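Long-range contacts in aminotransferase AspB (Helicobacter pylori 26695, PDB 3EZS), which probably acts as a pyridoxal 5'-phosphate-dependent transaminase of the class I and II aminotransferase family: residues A[151-156]-A[184-189]; A[17-22]-A[326-331]. One frame throughout, in Å; residues are numbered along the deposited sequence.

Interaction 1. Residues A[151-156]-A[184-189]; sequences ELQEVD and LKHDFI. With EDO (1,2-ethanediol), chain E.
Two aromatic rings of 184-189, those of His186 and Phe188, receive aliphatic groups from 151-156 over their faces. CB of Leu152 sits 3.8 Å from the centroid of the His186 imidazole, 14° off its normal, while CG of the neighbouring Lys185 lies over the opposite face, away from the ring centre. In the second CH-pi contact, Val155 CG1 stands 4.1 Å from the centroid of the Phe188 ring, which is set there by a CG placed between backbone N and carbonyl carbon (chi1 59°). Apolar packing continues where Leu152 CD2 meets Phe188 CE2 at 4.0 Å; Leu182 of helix 173-186 touches both side chains. More peripherally, Gln153 CG approaches ND1 of His186 obliquely at 3.8 Å; the amide NE2 of Gln153 is instead hydrogen-bonded to Glu149.

The polar link is backbone to backbone: Ile189 N donates to Asp156 O over 3.0 Å, nearly straight at 170°. A water supplements it, donating to Asp156 OD1 and weakly to Asp187 O, while Asp156 OD2 is held by Thr110 N.

Helices 149-154 and 173-186 lead into adjacent parallel strands; strand 157-160, helix 173-186 and strand 189-193 form a beta-alpha-beta crossover, as in the large domain of fold-type I pyridoxal-phosphate enzymes.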
# COMPACT_ATOMS: atom_id res chain seq x y z
N GLU A 151 -26.68 -13.08 17.14
CA GLU A 151 -25.45 -12.71 16.46
C GLU A 151 -25.71 -12.22 15.04
O GLU A 151 -25.15 -11.20 14.63
CB GLU A 151 -24.49 -13.89 16.44
CG GLU A 151 -23.96 -14.24 17.83
CD GLU A 151 -23.12 -15.50 17.85
OE1 GLU A 151 -23.35 -16.44 17.04
OE2 GLU A 151 -22.22 -15.54 18.70
N LEU A 152 -26.57 -12.92 14.29
CA LEU A 152 -26.92 -12.49 12.93
C LEU A 152 -27.50 -11.06 12.89
O LEU A 152 -27.24 -10.31 11.95
CB LEU A 152 -27.89 -13.48 12.26
CG LEU A 152 -27.26 -14.81 11.82
CD1 LEU A 152 -28.30 -15.89 11.62
CD2 LEU A 152 -26.37 -14.64 10.56
N GLN A 153 -28.26 -10.70 13.93
CA GLN A 153 -28.85 -9.36 14.04
C GLN A 153 -27.87 -8.29 14.54
O GLN A 153 -28.12 -7.09 14.34
CB GLN A 153 -30.05 -9.41 15.00
CG GLN A 153 -31.20 -10.29 14.53
CD GLN A 153 -32.31 -10.40 15.57
OE1 GLN A 153 -32.34 -9.65 16.55
NE2 GLN A 153 -33.23 -11.34 15.37
N GLU A 154 -26.78 -8.71 15.18
CA GLU A 154 -25.77 -7.79 15.73
C GLU A 154 -24.60 -7.49 14.80
O GLU A 154 -24.05 -6.39 14.83
CB GLU A 154 -25.22 -8.31 17.05
N VAL A 155 -24.24 -8.47 13.96
CA VAL A 155 -23.06 -8.37 13.11
C VAL A 155 -23.25 -7.35 11.98
O VAL A 155 -24.35 -7.15 11.48
CB VAL A 155 -22.64 -9.78 12.57
CG1 VAL A 155 -23.63 -10.26 11.51
CG2 VAL A 155 -21.23 -9.75 12.01
N ASP A 156 -22.14 -6.71 11.61
CA ASP A 156 -22.09 -5.70 10.56
C ASP A 156 -21.33 -6.16 9.31
O ASP A 156 -21.60 -5.71 8.21
CB ASP A 156 -21.37 -4.45 11.10
CG ASP A 156 -22.09 -3.84 12.30
OD1 ASP A 156 -23.31 -3.63 12.19
OD2 ASP A 156 -21.44 -3.55 13.33
N LEU A 184 -28.63 -10.42 3.10
CA LEU A 184 -29.69 -9.54 2.60
C LEU A 184 -30.82 -9.40 3.61
O LEU A 184 -31.38 -8.33 3.74
CB LEU A 184 -30.23 -10.04 1.25
CG LEU A 184 -29.23 -10.05 0.09
CD1 LEU A 184 -29.89 -10.63 -1.18
CD2 LEU A 184 -28.67 -8.64 -0.14
N LYS A 185 -31.13 -10.48 4.33
CA LYS A 185 -32.19 -10.46 5.34
C LYS A 185 -31.83 -9.57 6.52
O LYS A 185 -32.66 -8.77 6.97
CB LYS A 185 -32.44 -11.88 5.87
CG LYS A 185 -33.53 -11.98 6.93
CD LYS A 185 -33.66 -13.39 7.46
CE LYS A 185 -34.81 -13.52 8.46
NZ LYS A 185 -34.83 -14.87 9.08
N HIS A 186 -30.62 -9.72 7.04
CA HIS A 186 -30.20 -8.95 8.21
C HIS A 186 -29.47 -7.66 7.86
O HIS A 186 -29.16 -6.87 8.74
CB HIS A 186 -29.34 -9.82 9.11
CG HIS A 186 -30.06 -11.01 9.67
ND1 HIS A 186 -30.89 -10.94 10.76
CD2 HIS A 186 -30.07 -12.31 9.28
CE1 HIS A 186 -31.39 -12.13 11.02
NE2 HIS A 186 -30.90 -12.99 10.14
N ASP A 187 -29.22 -7.44 6.57
CA ASP A 187 -28.50 -6.26 6.09
C ASP A 187 -27.10 -6.09 6.71
O ASP A 187 -26.81 -5.10 7.38
CB ASP A 187 -29.35 -4.98 6.26
CG ASP A 187 -28.83 -3.81 5.41
OD1 ASP A 187 -28.07 -4.04 4.44
OD2 ASP A 187 -29.20 -2.65 5.70
N PHE A 188 -26.24 -7.11 6.52
CA PHE A 188 -24.82 -6.99 6.88
C PHE A 188 -23.98 -7.22 5.62
O PHE A 188 -24.48 -7.74 4.62
CB PHE A 188 -24.38 -7.90 8.04
CG PHE A 188 -24.60 -9.36 7.81
CD1 PHE A 188 -23.71 -10.10 7.06
CD2 PHE A 188 -25.69 -10.01 8.41
CE1 PHE A 188 -23.90 -11.46 6.87
CE2 PHE A 188 -25.90 -11.38 8.22
CZ PHE A 188 -25.00 -12.11 7.46
N ILE A 189 -22.72 -6.78 5.67
CA ILE A 189 -21.79 -6.92 4.56
C ILE A 189 -21.11 -8.28 4.67
O ILE A 189 -20.66 -8.67 5.74
CB ILE A 189 -20.73 -5.78 4.55
CG1 ILE A 189 -21.41 -4.41 4.49
CG2 ILE A 189 -19.71 -6.00 3.40
CD1 ILE A 189 -22.43 -4.27 3.38
C1 EDO E . -21.24 -19.46 17.11
O1 EDO E . -22.54 -18.87 17.31
C2 EDO E . -20.20 -18.37 16.90
O2 EDO E . -20.21 -17.47 18.03
O HOH W 1 -25.05 -3.47 9.80

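Interaction 2. Residues A[17-22]-A[326-331]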
# COMPACT_ATOMS: atom_id res chain seq x y z
N LYS A 17 13.05 -22.95 19.49
CA LYS A 17 14.32 -22.28 19.83
C LYS A 17 15.30 -23.12 20.65
O LYS A 17 16.50 -23.10 20.40
CB LYS A 17 14.02 -20.96 20.56
CG LYS A 17 15.21 -20.03 20.77
CD LYS A 17 14.75 -18.66 21.29
N GLU A 18 14.80 -23.89 21.60
CA GLU A 18 15.66 -24.73 22.43
C GLU A 18 16.00 -26.09 21.80
O GLU A 18 16.65 -26.92 22.47
CB GLU A 18 15.02 -24.93 23.80
CG GLU A 18 14.76 -23.62 24.55
CD GLU A 18 14.13 -23.81 25.92
OE1 GLU A 18 13.91 -24.98 26.34
OE2 GLU A 18 13.85 -22.78 26.59
N ILE A 19 15.59 -26.34 20.55
CA ILE A 19 15.82 -27.63 19.89
C ILE A 19 16.85 -27.58 18.75
O ILE A 19 16.82 -26.68 17.90
CB ILE A 19 14.51 -28.22 19.33
CG1 ILE A 19 13.45 -28.35 20.42
CG2 ILE A 19 14.77 -29.59 18.70
CD1 ILE A 19 12.09 -28.82 19.89
N THR A 20 17.73 -28.58 18.74
CA THR A 20 18.73 -28.78 17.70
C THR A 20 18.30 -30.07 16.98
O THR A 20 18.33 -31.14 17.57
CB THR A 20 20.14 -28.94 18.31
OG1 THR A 20 20.49 -27.74 19.02
CG2 THR A 20 21.16 -29.23 17.23
N PRO A 21 17.85 -29.98 15.71
CA PRO A 21 17.38 -31.19 15.01
C PRO A 21 18.46 -32.24 14.81
O PRO A 21 19.59 -31.89 14.47
CB PRO A 21 16.95 -30.66 13.65
CG PRO A 21 16.74 -29.24 13.85
CD PRO A 21 17.73 -28.80 14.85
N LYS A 22 18.11 -33.50 15.02
CA LYS A 22 19.05 -34.60 14.85
C LYS A 22 19.19 -34.96 13.36
O LYS A 22 20.16 -35.59 12.98
CB LYS A 22 18.61 -35.82 15.64
CG LYS A 22 18.57 -35.62 17.13
CD LYS A 22 18.09 -36.89 17.82
CE LYS A 22 18.02 -36.70 19.33
NZ LYS A 22 17.60 -37.96 20.01
N LEU A 326 8.69 -33.81 16.15
CA LEU A 326 9.04 -34.00 14.75
C LEU A 326 10.30 -33.21 14.36
O LEU A 326 11.15 -33.70 13.63
CB LEU A 326 7.84 -33.63 13.88
CG LEU A 326 7.89 -33.99 12.40
CD1 LEU A 326 7.89 -35.49 12.18
CD2 LEU A 326 6.71 -33.36 11.69
N TYR A 327 10.41 -31.98 14.85
CA TYR A 327 11.55 -31.15 14.54
C TYR A 327 12.83 -31.67 15.19
O TYR A 327 13.89 -31.73 14.56
CB TYR A 327 11.29 -29.72 14.98
CG TYR A 327 12.37 -28.76 14.61
CD1 TYR A 327 12.62 -28.45 13.27
CD2 TYR A 327 13.12 -28.11 15.58
CE1 TYR A 327 13.61 -27.55 12.91
CE2 TYR A 327 14.11 -27.20 15.23
CZ TYR A 327 14.35 -26.92 13.89
OH TYR A 327 15.32 -26.02 13.54
N GLN A 328 12.73 -32.04 16.46
CA GLN A 328 13.84 -32.59 17.22
C GLN A 328 14.42 -33.84 16.56
O GLN A 328 15.62 -33.94 16.38
CB GLN A 328 13.30 -32.96 18.61
CG GLN A 328 14.18 -33.77 19.53
CD GLN A 328 15.38 -33.03 20.01
OE1 GLN A 328 15.46 -32.68 21.19
NE2 GLN A 328 16.33 -32.76 19.11
N ASN A 329 13.55 -34.77 16.20
CA ASN A 329 13.94 -36.04 15.63
C ASN A 329 14.14 -36.11 14.11
O ASN A 329 14.99 -36.87 13.64
CB ASN A 329 12.90 -37.09 16.00
CG ASN A 329 12.85 -37.36 17.49
OD1 ASN A 329 13.86 -37.62 18.12
ND2 ASN A 329 11.66 -37.36 18.04
N GLU A 330 13.34 -35.37 13.36
CA GLU A 330 13.39 -35.43 11.91
C GLU A 330 13.77 -34.16 11.18
O GLU A 330 14.01 -34.21 9.98
CB GLU A 330 12.02 -35.89 11.38
CG GLU A 330 11.51 -37.18 11.98
CD GLU A 330 12.44 -38.36 11.71
OE1 GLU A 330 13.18 -38.34 10.71
OE2 GLU A 330 12.42 -39.31 12.51
N GLY A 331 13.85 -33.05 11.90
CA GLY A 331 14.11 -31.74 11.30
C GLY A 331 12.94 -31.20 10.48
O GLY A 331 13.08 -30.17 9.82
O HOH W 2 16.14 -24.56 16.35
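Pro21 lies over one face of the Tyr327 ring, its CG only 3.3 Å from CZ and displaced from the ring centre toward the hydroxyl-bearing rim. Measured to the centroid, this CH-pi contact is 3.7 Å, with CG 25° off the ring normal. Tyr327 reaches the proline because its CG is anti to the backbone N (chi1 -176°), which carries the ring out from helix 319-330 to the loop 17-22. Ile19 meets the same ring obliquely, CG2 lying 3.8 Å from CD2. At the ring edge, in its plane, a water pairs with Tyr327 OH and donates to Ile19 O.

The methyl CG2 of Ile19 also rests on Gln328, 3.5 Å from its CA and close to CB and the amide group. A bend at chi2 (69°) turns the end of the Gln328 side chain toward the loop, with NE2 3.0 Å from Thr20 O. Lys22 runs out extended, its CG passing near the same amide. The backbone of Gln328 adds a direct tie, its O accepting from Lys22 N over 2.9 Å and receiving a CA-H...O contact from Pro21. Pro21 CB, finally, packs against Gly331 where the helix has ended.

In the last turn of the helix, the Gln328 carbonyl is thus supplied with a donor by the loop. Proline packs over one face of the ring and isoleucine touches it obliquely, so the N-terminal loop is fixed to the helix end by its backbone as well as by proline-aromatic packing, with a water joining Ile19 O to Tyr327 OH at the periphery.

Interactions 1 and 2 lie on opposite sides of the chain's centre, their own centres 47 Å apart and their nearest atoms about 35 Å apart, so they do not touch. Along the chain, 151-156 and 184-189 are nested inside the loop that 17-22 and 326-331 close. The first pair belongs to the region of the seven-stranded mixed sheet; in the second, the helix belongs to the C-terminal part, which also contains a three-stranded antiparallel sheet. Both use CH-pi contacts beside one backbone hydrogen bond from loop or strand. Neither includes a cofactor; the ethanediol hydrogen-bonded to both carboxylate oxygens of Glu151 probably comes from the crystallisation liquor and gives no evidence of a substrate site.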